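PDB 1VDW: hypothetical protein PH1897 from Pyrococcus horikoshii, which probably hydrolyses fructose 1,6-bisphosphate to fructose 6-phosphate and phosphate as a magnesium-dependent homodimeric member of the inositol monophosphatase superfamily. Local coordinates for residues Glu242-Leu245 and Glu246-Arg250; Thr43-Val46 and Asp47-Glu51; Ile9-Asp12 and Ile13-Asp16; Thr200-Ala203 and Ala204-Ile208; Val207-Glu211 and Ala212-Val216. All blocks are in the same frame, centred on the assembly; numbering follows the deposited sequence.

Interaction 1: Glu242-Leu245 and Glu246-Arg250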
loop_
_atom_site.group_PDB
_atom_site.type_symbol
_atom_site.label_atom_id
_atom_site.label_comp_id
_atom_site.label_asym_id
_atom_site.label_seq_id
_atom_site.Cartn_x
_atom_site.Cartn_y
_atom_site.Cartn_z
ATOM N N GLU A 242 17.405 -6.013 -16.950
ATOM C CA GLU A 242 18.494 -5.056 -17.127
ATOM C C GLU A 242 18.121 -3.881 -18.028
ATOM O O GLU A 242 18.480 -2.740 -17.739
ATOM C CB GLU A 242 19.731 -5.766 -17.687
ATOM C CG GLU A 242 20.940 -4.864 -17.945
ATOM C CD GLU A 242 21.432 -4.136 -16.703
ATOM O OE1 GLU A 242 21.430 -4.740 -15.609
ATOM O OE2 GLU A 242 21.841 -2.961 -16.825
ATOM N N GLU A 243 17.404 -4.151 -19.114
ATOM C CA GLU A 243 17.012 -3.079 -20.025
ATOM C C GLU A 243 16.103 -2.071 -19.325
ATOM O O GLU A 243 16.238 -0.866 -19.518
ATOM C CB GLU A 243 16.300 -3.643 -21.258
ATOM C CG GLU A 243 15.989 -2.589 -22.313
ATOM C CD GLU A 243 15.263 -3.156 -23.519
ATOM O OE1 GLU A 243 15.094 -2.414 -24.511
ATOM O OE2 GLU A 243 14.859 -4.338 -23.475
ATOM N N LEU A 244 15.178 -2.569 -18.511
ATOM C CA LEU A 244 14.266 -1.699 -17.776
ATOM C C LEU A 244 15.056 -0.857 -16.779
ATOM O O LEU A 244 14.838 0.348 -16.654
ATOM C CB LEU A 244 13.217 -2.539 -17.041
ATOM C CG LEU A 244 12.324 -1.817 -16.024
ATOM C CD1 LEU A 244 11.599 -0.664 -16.694
ATOM C CD2 LEU A 244 11.330 -2.807 -15.423
ATOM N N LEU A 245 15.982 -1.500 -16.078
ATOM C CA LEU A 245 16.805 -0.803 -15.100
ATOM C C LEU A 245 17.563 0.330 -15.788
ATOM O O LEU A 245 17.604 1.453 -15.289
ATOM C CB LEU A 245 17.783 -1.783 -14.442
ATOM C CG LEU A 245 18.446 -1.344 -13.131
ATOM C CD1 LEU A 245 19.035 -2.559 -12.437
ATOM C CD2 LEU A 245 19.513 -0.297 -13.395
ATOM N N GLU A 246 18.157 0.036 -16.939
ATOM C CA GLU A 246 18.897 1.055 -17.672
ATOM C C GLU A 246 17.977 2.166 -18.168
ATOM O O GLU A 246 18.357 3.338 -18.174
ATOM C CB GLU A 246 19.664 0.418 -18.835
ATOM C CG GLU A 246 20.901 -0.337 -18.369
ATOM C CD GLU A 246 21.693 -0.940 -19.506
ATOM O OE1 GLU A 246 21.862 -0.260 -20.541
ATOM O OE2 GLU A 246 22.160 -2.089 -19.358
ATOM N N THR A 247 16.764 1.802 -18.573
ATOM C CA THR A 247 15.803 2.795 -19.037
ATOM C C THR A 247 15.435 3.722 -17.883
ATOM O O THR A 247 15.293 4.930 -18.065
ATOM C CB THR A 247 14.526 2.128 -19.577
ATOM O OG1 THR A 247 14.841 1.402 -20.771
ATOM C CG2 THR A 247 13.458 3.174 -19.882
ATOM N N ILE A 248 15.284 3.153 -16.690
ATOM C CA ILE A 248 14.952 3.953 -15.521
ATOM C C ILE A 248 16.086 4.934 -15.231
ATOM O O ILE A 248 15.846 6.113 -14.983
ATOM C CB ILE A 248 14.704 3.055 -14.283
ATOM C CG1 ILE A 248 13.409 2.261 -14.480
ATOM C CG2 ILE A 248 14.627 3.908 -13.019
ATOM C CD1 ILE A 248 13.167 1.194 -13.431
ATOM N N LEU A 249 17.323 4.450 -15.272
ATOM C CA LEU A 249 18.469 5.316 -15.017
ATOM C C LEU A 249 18.520 6.470 -16.017
ATOM O O LEU A 249 18.797 7.612 -15.644
ATOM C CB LEU A 249 19.770 4.511 -15.080
ATOM C CG LEU A 249 19.995 3.512 -13.940
ATOM C CD1 LEU A 249 21.262 2.712 -14.203
ATOM C CD2 LEU A 249 20.091 4.255 -12.614
ATOM N N ARG A 250 18.240 6.173 -17.281
ATOM C CA ARG A 250 18.254 7.202 -18.319
ATOM C C ARG A 250 17.114 8.200 -18.156
ATOM O O ARG A 250 17.176 9.317 -18.673
ATOM C CB ARG A 250 18.159 6.571 -19.713
ATOM C CG ARG A 250 19.396 5.816 -20.161
ATOM C CD ARG A 250 19.421 5.601 -21.676
ATOM N NE ARG A 250 18.234 4.912 -22.176
ATOM C CZ ARG A 250 17.991 3.617 -22.005
ATOM N NH1 ARG A 250 18.854 2.857 -21.343
ATOM N NH2 ARG A 250 16.885 3.080 -22.499
#
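Ile248 N donates to Leu244 O at 2.8 Å, the shortest of four successive i to i+4 backbone bonds that make this piece regular alpha helix. The same carbonyl oxygen is flanked by the Ile248 side chain, whose CG1 lies 3.2 Å from Leu244 O. With CG on the far side from the backbone N (chi1 170°), Leu244 sends CD1 toward the next turn, where it meets Ile248 CD1 at 4.1 Å. One position on, Leu245 and Leu249 lie alongside each other and point the same way, CD2 of Leu245 touching CD1 of Leu249 at 3.6 Å.

The polar flank is less ordinary. Glu242 OE2 and Glu246 OE2 are 2.7 Å apart, with the carboxylate planes turned 55° against each other. Glu242 OE1 has a firmer partner in the salt bridge to Lys217.

Leu244 is turned to the loop residues Leu145 and Pro149. Leu245, Ile248 and Leu249 pack the helix on the five-stranded mixed sheet: Leu245 and Leu249 rest on Ile237 of strand 234-239, Leu245 also reaches Ile215 of the outermost strand 215-217, and Ile248 presses on Ala189 and Val191 of strand 189-193.

Interaction 2: Thr43-Val46 and Asp47-Glu51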
loop_
_atom_site.group_PDB
_atom_site.type_symbol
_atom_site.label_atom_id
_atom_site.label_comp_id
_atom_site.label_asym_id
_atom_site.label_seq_id
_atom_site.Cartn_x
_atom_site.Cartn_y
_atom_site.Cartn_z
ATOM N N THR A 43 10.338 9.353 17.784
ATOM C CA THR A 43 10.316 7.933 18.098
ATOM C C THR A 43 9.024 7.676 18.851
ATOM O O THR A 43 8.712 8.383 19.805
ATOM C CB THR A 43 11.515 7.520 18.982
ATOM O OG1 THR A 43 12.744 7.698 18.259
ATOM C CG2 THR A 43 11.383 6.060 19.392
ATOM N N LYS A 44 8.265 6.680 18.409
ATOM C CA LYS A 44 6.998 6.367 19.055
ATOM C C LYS A 44 7.031 5.045 19.810
ATOM O O LYS A 44 7.954 4.248 19.646
ATOM C CB LYS A 44 5.872 6.363 18.018
ATOM C CG LYS A 44 5.626 7.736 17.408
ATOM C CD LYS A 44 4.575 7.691 16.316
ATOM C CE LYS A 44 4.339 9.074 15.732
ATOM N NZ LYS A 44 3.804 10.027 16.743
ATOM N N VAL A 45 6.020 4.822 20.644
ATOM C CA VAL A 45 5.943 3.604 21.441
ATOM C C VAL A 45 6.198 2.334 20.637
ATOM O O VAL A 45 7.058 1.536 20.996
ATOM C CB VAL A 45 4.572 3.481 22.152
ATOM C CG1 VAL A 45 4.426 2.098 22.778
ATOM C CG2 VAL A 45 4.445 4.553 23.227
ATOM N N VAL A 46 5.475 2.150 19.537
ATOM C CA VAL A 46 5.654 0.941 18.741
ATOM C C VAL A 46 7.088 0.759 18.224
ATOM O O VAL A 46 7.580 -0.367 18.151
ATOM C CB VAL A 46 4.658 0.896 17.552
ATOM C CG1 VAL A 46 4.999 1.964 16.528
ATOM C CG2 VAL A 46 4.668 -0.490 16.931
ATOM N N ASP A 47 7.757 1.853 17.877
ATOM C CA ASP A 47 9.136 1.769 17.391
ATOM C C ASP A 47 10.059 1.248 18.488
ATOM O O ASP A 47 10.902 0.383 18.253
ATOM C CB ASP A 47 9.649 3.141 16.953
ATOM C CG ASP A 47 8.794 3.771 15.885
ATOM O OD1 ASP A 47 8.530 3.096 14.870
ATOM O OD2 ASP A 47 8.403 4.942 16.059
ATOM N N LYS A 48 9.888 1.793 19.689
ATOM C CA LYS A 48 10.711 1.410 20.826
ATOM C C LYS A 48 10.463 -0.027 21.254
ATOM O O LYS A 48 11.406 -0.753 21.575
ATOM C CB LYS A 48 10.454 2.356 22.002
ATOM C CG LYS A 48 11.320 2.072 23.225
ATOM C CD LYS A 48 12.806 2.136 22.894
ATOM C CE LYS A 48 13.218 3.516 22.406
ATOM N NZ LYS A 48 14.688 3.602 22.170
ATOM N N VAL A 49 9.202 -0.440 21.271
ATOM C CA VAL A 49 8.887 -1.806 21.656
ATOM C C VAL A 49 9.494 -2.762 20.636
ATOM O O VAL A 49 10.084 -3.777 21.003
ATOM C CB VAL A 49 7.362 -2.041 21.738
ATOM C CG1 VAL A 49 7.078 -3.508 22.023
ATOM C CG2 VAL A 49 6.761 -1.166 22.835
ATOM N N ALA A 50 9.362 -2.430 19.355
ATOM C CA ALA A 50 9.912 -3.275 18.303
ATOM C C ALA A 50 11.426 -3.362 18.451
ATOM O O ALA A 50 12.020 -4.427 18.279
ATOM C CB ALA A 50 9.547 -2.710 16.933
ATOM N N GLU A 51 12.045 -2.234 18.776
ATOM C CA GLU A 51 13.487 -2.187 18.950
ATOM C C GLU A 51 13.925 -3.027 20.148
ATOM O O GLU A 51 14.886 -3.791 20.060
ATOM C CB GLU A 51 13.949 -0.744 19.143
ATOM C CG GLU A 51 15.450 -0.597 19.318
ATOM C CD GLU A 51 15.871 0.837 19.565
ATOM O OE1 GLU A 51 15.443 1.416 20.586
ATOM O OE2 GLU A 51 16.628 1.387 18.737
#
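Asp47 folds back over the start of its own helix and takes the backbone N-H of Lys44 on OD2, 2.9 Å from Lys44 N. The bond uses the anti lone pair of that oxygen and is fairly straight, 157° at the hydrogen. Lys44 is the N-cap and Asp47 the third helical residue, so this is the half of a capping box in which the N3 side chain accepts the N-cap amide. A chi1 of -58° sets CG of Asp47 beside its own backbone N, facing Lys44. The second carboxylate oxygen, OD1, is bonded to Ser89 OG, so both oxygens have a partner.

The carbonyls of the first turn are used in regular helical order. Lys44 O accepts Lys48 N at 3.1 Å, Val45 O accepts Val49 N at 2.9 Å, and Val46 O accepts Ala50 N at 3.0 Å. Of the ammonium groups, Lys44 NZ turns away to Thr33 OG1 and Ser31 O, whereas Lys48 NZ makes a 2.8 Å salt bridge to Glu51 OE1. Apolar contact is lighter: Val45 CG1 lies alongside Val49 CG2 at 4.0 Å, and Val46 packs on Leu86.

Substituting alanine for Asp47 would remove both oxygens and probably leave Lys44 N and Ser89 OG without these acceptors, the helix start less firmly tied to Ser89. One carboxylate therefore ties the strand-to-helix junction to Ser89 at the head of helix 89-93, close to the predicted magnesium ligands: the Asp47 side chain is about 7 Å from that of Asp84.

Interaction 3: Ile9-Asp12 and Ile13-Asp16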
loop_
_atom_site.group_PDB
_atom_site.type_symbol
_atom_site.label_atom_id
_atom_site.label_comp_id
_atom_site.label_asym_id
_atom_site.label_seq_id
_atom_site.Cartn_x
_atom_site.Cartn_y
_atom_site.Cartn_z
ATOM N N ILE A 9 15.807 -18.417 14.929
ATOM C CA ILE A 9 15.744 -17.095 15.532
ATOM C C ILE A 9 14.653 -16.256 14.860
ATOM O O ILE A 9 13.953 -15.490 15.524
ATOM C CB ILE A 9 17.111 -16.384 15.421
ATOM C CG1 ILE A 9 18.146 -17.158 16.243
ATOM C CG2 ILE A 9 17.000 -14.944 15.902
ATOM C CD1 ILE A 9 19.534 -16.579 16.202
ATOM N N ALA A 10 14.504 -16.413 13.549
ATOM C CA ALA A 10 13.482 -15.668 12.817
ATOM C C ALA A 10 12.105 -15.998 13.390
ATOM O O ALA A 10 11.262 -15.115 13.566
ATOM C CB ALA A 10 13.534 -16.019 11.337
ATOM N N ILE A 11 11.879 -17.276 13.687
ATOM C CA ILE A 11 10.601 -17.689 14.247
ATOM C C ILE A 11 10.397 -17.101 15.644
ATOM O O ILE A 11 9.293 -16.684 15.982
ATOM C CB ILE A 11 10.480 -19.222 14.311
ATOM C CG1 ILE A 11 10.614 -19.805 12.903
ATOM C CG2 ILE A 11 9.146 -19.614 14.937
ATOM C CD1 ILE A 11 9.628 -19.250 11.906
ATOM N N ASP A 12 11.447 -17.071 16.462
ATOM C CA ASP A 12 11.314 -16.484 17.794
ATOM C C ASP A 12 10.863 -15.035 17.622
ATOM O O ASP A 12 10.025 -14.538 18.372
ATOM C CB ASP A 12 12.646 -16.490 18.557
ATOM C CG ASP A 12 13.130 -17.888 18.902
ATOM O OD1 ASP A 12 12.298 -18.813 19.010
ATOM O OD2 ASP A 12 14.356 -18.050 19.086
ATOM N N ILE A 13 11.433 -14.360 16.628
ATOM C CA ILE A 13 11.093 -12.971 16.358
ATOM C C ILE A 13 9.646 -12.819 15.888
ATOM O O ILE A 13 8.945 -11.908 16.329
ATOM C CB ILE A 13 12.074 -12.369 15.331
ATOM C CG1 ILE A 13 13.456 -12.236 15.982
ATOM C CG2 ILE A 13 11.567 -11.018 14.837
ATOM C CD1 ILE A 13 14.563 -11.846 15.034
ATOM N N ILE A 14 9.191 -13.706 15.008
ATOM C CA ILE A 14 7.805 -13.642 14.547
ATOM C C ILE A 14 6.905 -13.696 15.777
ATOM O O ILE A 14 5.994 -12.886 15.935
ATOM C CB ILE A 14 7.444 -14.832 13.617
ATOM C CG1 ILE A 14 8.078 -14.631 12.242
ATOM C CG2 ILE A 14 5.923 -14.967 13.483
ATOM C CD1 ILE A 14 7.813 -15.764 11.275
ATOM N N ARG A 15 7.174 -14.658 16.654
ATOM C CA ARG A 15 6.380 -14.816 17.865
ATOM C C ARG A 15 6.455 -13.598 18.783
ATOM O O ARG A 15 5.431 -13.134 19.287
ATOM C CB ARG A 15 6.824 -16.078 18.606
ATOM C CG ARG A 15 6.509 -17.341 17.828
ATOM C CD ARG A 15 7.130 -18.570 18.462
ATOM N NE ARG A 15 6.716 -19.781 17.765
ATOM C CZ ARG A 15 7.324 -20.957 17.876
ATOM N NH1 ARG A 15 8.385 -21.091 18.661
ATOM N NH2 ARG A 15 6.866 -22.000 17.201
ATOM N N ASP A 16 7.657 -13.074 19.001
ATOM C CA ASP A 16 7.812 -11.903 19.856
ATOM C C ASP A 16 7.081 -10.702 19.259
ATOM O O ASP A 16 6.459 -9.919 19.980
ATOM C CB ASP A 16 9.295 -11.562 20.043
ATOM C CG ASP A 16 10.043 -12.619 20.833
ATOM O OD1 ASP A 16 9.432 -13.228 21.735
ATOM O OD2 ASP A 16 11.245 -12.828 20.563
HETATM O O HOH W 1 9.874 -19.072 19.995
#
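Ile11 and Arg15 meet through two matched first torsions: a chi1 of -59° at Ile11 turns CG2 opposite the backbone N, and a chi1 of -66° at Arg15 starts an extended chain running back past Ile11. The result is an i to i+4 contact on helix 3-20, one of the helices that cover the large mixed sheet in the inositol monophosphatase fold. CG2 of Ile11 sits over the centre of one guanidinium face, 3.7 Å from Arg15 CZ. The bend at chi2 of Ile11, -56°, carries its CD1 instead to Ile14 CD1, at 4.0 Å.

Backbone bonds bind the turns in the usual way, the straightest being Arg15 N to Ile11 O at 3.0 Å. The inward face is apolar. Ile13 folds CG1 against the previous turn, 3.3 Å from Ile9 O, and reaches Ile54 and Phe58 of helix 45-60 as well as Phe115 of strand 110-118, while Ala10 rests on Tyr113 and Phe115. With an alanine at Ile13, the branches beyond CB would be gone, which would probably open a gap between Phe115, Ile54 and Phe58.

Asp12 stands on the polar flank. Its OD2 forms salt bridges to Lys8 and to Lys57 of helix 45-60, which adds a charged tie between the two helices. OD1 lies 4.5 Å from Arg15 NH1 and well out of the guanidinium plane, so no direct bond forms. A water joins them, donating to Asp12 OD1 at 2.6 Å and receiving Arg15 NH1 at 2.8 Å, at the guanidinium edge and in its plane.

Interaction 4: Thr200-Ala203 and Ala204-Ile208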
loop_
_atom_site.group_PDB
_atom_site.type_symbol
_atom_site.label_atom_id
_atom_site.label_comp_id
_atom_site.label_asym_id
_atom_site.label_seq_id
_atom_site.Cartn_x
_atom_site.Cartn_y
_atom_site.Cartn_z
ATOM N N THR A 200 20.261 -0.137 6.659
ATOM C CA THR A 200 19.396 -0.922 7.534
ATOM C C THR A 200 18.000 -1.127 6.942
ATOM O O THR A 200 17.338 -2.134 7.221
ATOM C CB THR A 200 19.264 -0.250 8.918
ATOM O OG1 THR A 200 18.939 1.137 8.750
ATOM C CG2 THR A 200 20.573 -0.366 9.689
ATOM N N ASP A 201 17.555 -0.178 6.122
ATOM C CA ASP A 201 16.238 -0.267 5.498
ATOM C C ASP A 201 16.184 -1.293 4.378
ATOM O O ASP A 201 15.178 -1.981 4.193
ATOM C CB ASP A 201 15.828 1.071 4.870
ATOM C CG ASP A 201 15.607 2.164 5.885
ATOM O OD1 ASP A 201 14.979 1.898 6.930
ATOM O OD2 ASP A 201 16.042 3.307 5.617
ATOM N N ILE A 202 17.278 -1.400 3.635
ATOM C CA ILE A 202 17.311 -2.260 2.464
ATOM C C ILE A 202 18.105 -3.553 2.492
ATOM O O ILE A 202 17.980 -4.360 1.578
ATOM C CB ILE A 202 17.821 -1.466 1.243
ATOM C CG1 ILE A 202 19.273 -1.036 1.477
ATOM C CG2 ILE A 202 16.948 -0.236 1.019
ATOM C CD1 ILE A 202 19.945 -0.440 0.257
ATOM N N ALA A 203 18.915 -3.761 3.521
ATOM C CA ALA A 203 19.757 -4.948 3.564
ATOM C C ALA A 203 19.062 -6.271 3.263
ATOM O O ALA A 203 19.447 -6.982 2.339
ATOM C CB ALA A 203 20.476 -5.024 4.907
ATOM N N ALA A 204 18.035 -6.606 4.033
ATOM C CA ALA A 204 17.343 -7.869 3.816
ATOM C C ALA A 204 16.655 -7.923 2.455
ATOM O O ALA A 204 16.709 -8.936 1.761
ATOM C CB ALA A 204 16.326 -8.109 4.928
ATOM N N GLY A 205 16.004 -6.829 2.080
ATOM C CA GLY A 205 15.313 -6.783 0.805
ATOM C C GLY A 205 16.251 -6.999 -0.362
ATOM O O GLY A 205 15.897 -7.660 -1.334
ATOM N N VAL A 206 17.455 -6.444 -0.267
ATOM C CA VAL A 206 18.430 -6.599 -1.338
ATOM C C VAL A 206 18.902 -8.050 -1.425
ATOM O O VAL A 206 18.998 -8.614 -2.515
ATOM C CB VAL A 206 19.640 -5.663 -1.125
ATOM C CG1 VAL A 206 20.762 -6.021 -2.092
ATOM C CG2 VAL A 206 19.214 -4.220 -1.345
ATOM N N VAL A 207 19.189 -8.657 -0.278
ATOM C CA VAL A 207 19.631 -10.049 -0.272
ATOM C C VAL A 207 18.547 -10.958 -0.846
ATOM O O VAL A 207 18.814 -11.811 -1.692
ATOM C CB VAL A 207 19.970 -10.530 1.159
ATOM C CG1 VAL A 207 20.204 -12.040 1.167
ATOM C CG2 VAL A 207 21.212 -9.820 1.669
ATOM N N ILE A 208 17.314 -10.761 -0.398
ATOM C CA ILE A 208 16.218 -11.588 -0.866
ATOM C C ILE A 208 15.897 -11.370 -2.341
ATOM O O ILE A 208 15.722 -12.335 -3.089
ATOM C CB ILE A 208 14.975 -11.353 0.019
ATOM C CG1 ILE A 208 15.268 -11.875 1.430
ATOM C CG2 ILE A 208 13.750 -12.039 -0.574
ATOM C CD1 ILE A 208 14.265 -11.444 2.475
HETATM O O HOH W 2 17.513 -4.962 7.001
HETATM O O HOH W 3 15.090 -4.723 3.740
#
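Val206 packs onto Ile202 one turn earlier, and this is the tight side of the helix. Val206 N gives its hydrogen to Ile202 O at 2.8 Å, almost in line with the carbonyl (C=O...N angle 172°). CG2 of Val206 crowds the same oxygen at 3.2 Å and lies 4.0 Å from Ile202 CB, the two side chains running alongside. A chi1 of 64° puts CG1 of Ile202 between its backbone N and carbonyl carbon, and this branch leads to CD1, 4.2 Å from Val206 CG2. Beside this pair, Val207 N bonds to Ala203 O at 3.1 Å.

The other side of the helix is opened by water. Ala204 N and Gly205 N have no bond to the preceding turn, and the helix kinks there. One water bridges Asp201 O and Gly205 N with two good bonds, both 2.8 Å. A second water donates to Thr200 O and receives only a weak 3.4 Å bond from Ala204 N. The first thus replaces the missing bond at Gly205, the second only weakly that at Ala204, just behind Asp201, a predicted magnesium ligand whose OD2 is held by Arg198 N and whose OD1 lies close to Asp84 OD2.

Both turns are buried between layers of the fold. Ala203 and Ala204 face Ala104 and Ser102 of strand 100-107, Ala204 and Ile208 touch Ile116 of strand 110-118, and Ile202 and Ile208 meet Ile175 and Ala183 of helix 175-184.

Interaction 5: Val207-Glu211 and Ala212-Val216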
loop_
_atom_site.group_PDB
_atom_site.type_symbol
_atom_site.label_atom_id
_atom_site.label_comp_id
_atom_site.label_asym_id
_atom_site.label_seq_id
_atom_site.Cartn_x
_atom_site.Cartn_y
_atom_site.Cartn_z
ATOM N N VAL A 207 19.189 -8.657 -0.278
ATOM C CA VAL A 207 19.631 -10.049 -0.272
ATOM C C VAL A 207 18.547 -10.958 -0.846
ATOM O O VAL A 207 18.814 -11.811 -1.692
ATOM C CB VAL A 207 19.970 -10.530 1.159
ATOM C CG1 VAL A 207 20.204 -12.040 1.167
ATOM C CG2 VAL A 207 21.212 -9.820 1.669
ATOM N N ILE A 208 17.314 -10.761 -0.398
ATOM C CA ILE A 208 16.218 -11.588 -0.866
ATOM C C ILE A 208 15.897 -11.370 -2.341
ATOM O O ILE A 208 15.722 -12.335 -3.089
ATOM C CB ILE A 208 14.975 -11.353 0.019
ATOM C CG1 ILE A 208 15.268 -11.875 1.430
ATOM C CG2 ILE A 208 13.750 -12.039 -0.574
ATOM C CD1 ILE A 208 14.265 -11.444 2.475
ATOM N N ALA A 209 15.832 -10.113 -2.769
ATOM C CA ALA A 209 15.535 -9.825 -4.164
ATOM C C ALA A 209 16.643 -10.341 -5.077
ATOM O O ALA A 209 16.365 -10.924 -6.124
ATOM C CB ALA A 209 15.341 -8.325 -4.357
ATOM N N ARG A 210 17.897 -10.146 -4.683
ATOM C CA ARG A 210 19.003 -10.619 -5.505
ATOM C C ARG A 210 18.982 -12.125 -5.691
ATOM O O ARG A 210 19.123 -12.613 -6.808
ATOM C CB ARG A 210 20.342 -10.202 -4.904
ATOM C CG ARG A 210 20.741 -8.808 -5.284
ATOM C CD ARG A 210 22.024 -8.385 -4.616
ATOM N NE ARG A 210 22.509 -7.151 -5.221
ATOM C CZ ARG A 210 23.397 -6.337 -4.665
ATOM N NH1 ARG A 210 23.909 -6.619 -3.474
ATOM N NH2 ARG A 210 23.762 -5.233 -5.299
ATOM N N GLU A 211 18.801 -12.871 -4.607
ATOM C CA GLU A 211 18.777 -14.322 -4.731
ATOM C C GLU A 211 17.593 -14.772 -5.582
ATOM O O GLU A 211 17.642 -15.830 -6.206
ATOM C CB GLU A 211 18.740 -14.976 -3.348
ATOM C CG GLU A 211 18.790 -16.503 -3.351
ATOM C CD GLU A 211 19.952 -17.086 -4.146
ATOM O OE1 GLU A 211 21.080 -16.553 -4.062
ATOM O OE2 GLU A 211 19.737 -18.098 -4.847
ATOM N N ALA A 212 16.541 -13.956 -5.623
ATOM C CA ALA A 212 15.355 -14.265 -6.415
ATOM C C ALA A 212 15.545 -13.911 -7.890
ATOM O O ALA A 212 14.658 -14.152 -8.711
ATOM C CB ALA A 212 14.142 -13.530 -5.852
ATOM N N GLY A 213 16.692 -13.321 -8.217
ATOM C CA GLY A 213 16.979 -12.970 -9.600
ATOM C C GLY A 213 16.966 -11.494 -9.956
ATOM O O GLY A 213 17.173 -11.132 -11.115
ATOM N N ALA A 214 16.720 -10.628 -8.981
ATOM C CA ALA A 214 16.686 -9.196 -9.255
ATOM C C ALA A 214 18.077 -8.591 -9.373
ATOM O O ALA A 214 19.048 -9.114 -8.831
ATOM C CB ALA A 214 15.910 -8.466 -8.158
ATOM N N ILE A 215 18.151 -7.482 -10.099
ATOM C CA ILE A 215 19.384 -6.736 -10.277
ATOM C C ILE A 215 19.167 -5.498 -9.413
ATOM O O ILE A 215 18.135 -4.834 -9.532
ATOM C CB ILE A 215 19.572 -6.320 -11.748
ATOM C CG1 ILE A 215 19.609 -7.570 -12.633
ATOM C CG2 ILE A 215 20.862 -5.521 -11.907
ATOM C CD1 ILE A 215 19.517 -7.274 -14.110
ATOM N N VAL A 216 20.112 -5.195 -8.529
ATOM C CA VAL A 216 19.975 -4.041 -7.644
ATOM C C VAL A 216 21.185 -3.125 -7.775
ATOM O O VAL A 216 22.291 -3.469 -7.351
ATOM C CB VAL A 216 19.831 -4.483 -6.165
ATOM C CG1 VAL A 216 19.532 -3.280 -5.287
ATOM C CG2 VAL A 216 18.724 -5.531 -6.035
HETATM O O HOH W 4 22.589 -6.702 -8.220
HETATM O O HOH W 5 20.384 -11.597 -9.059
#
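Ala209 O and Arg210 O, near the end of helix 199-211, take the amides that close it. Ala214 N reaches back to Ala209 O at 2.9 Å, and Gly213 N bonds to Arg210 O, also at 2.9 Å but from 63° above the carbonyl plane. Ala212 N is shared between Ile208 O and, weakly, Ala209 O. A water donates to both Arg210 O and Ala214 O, so Arg210 O is gripped by an amide and a water.

Among the side chains, Arg210 makes the polar link to the strand. Its NH2 donates to Val216 O at 3.1 Å, on a lone pair in the carbonyl plane, with the oxygen 20° out of the guanidinium plane; Val224 O is its stronger partner. Arg210 NE meets a second water at 3.0 Å, which also receives Val216 N at 2.9 Å. Together with Val224 O, they hold the rotation of the guanidinium.

In apolar contact, CB of Ala209 touches CB of Ala214 at 3.8 Å across the turn, and CG of Arg210 lies 3.9 Å from Val216 CG2, the two side chains crossing at about a right angle.

Gly213, with phi of 109°, takes a conformation in which a CB would jam against the preceding carbonyl oxygen. The 6→1 bond with the 5→2 bond inside it, the positive-phi glycine and the apolar pair make a classic Schellman motif, here turning the chain from helix 199-211 into edge strand 215-217.

Along the chain the contacts come in the order interaction 3, 2, 4, 5, 1. Interactions 2 and 3, centres 17 Å apart, lie on helices 45-60 and 3-20, which pack together beside the large mixed sheet. Interactions 4 and 5 share Val207 and Ile208 on helix 199-211, their centres 9 Å apart, so one helix runs from the predicted metal ligand Asp201 to the turn into strand 215-217. Interaction 1, on helix 242-250, touches interaction 5 through Leu245 and Ile215 but lies 38 Å, centre to centre, from interactions 2 and 3, on the far side of the chain's centre. Helix 199-211 thus packs on the large sheet and leads into the five-stranded one.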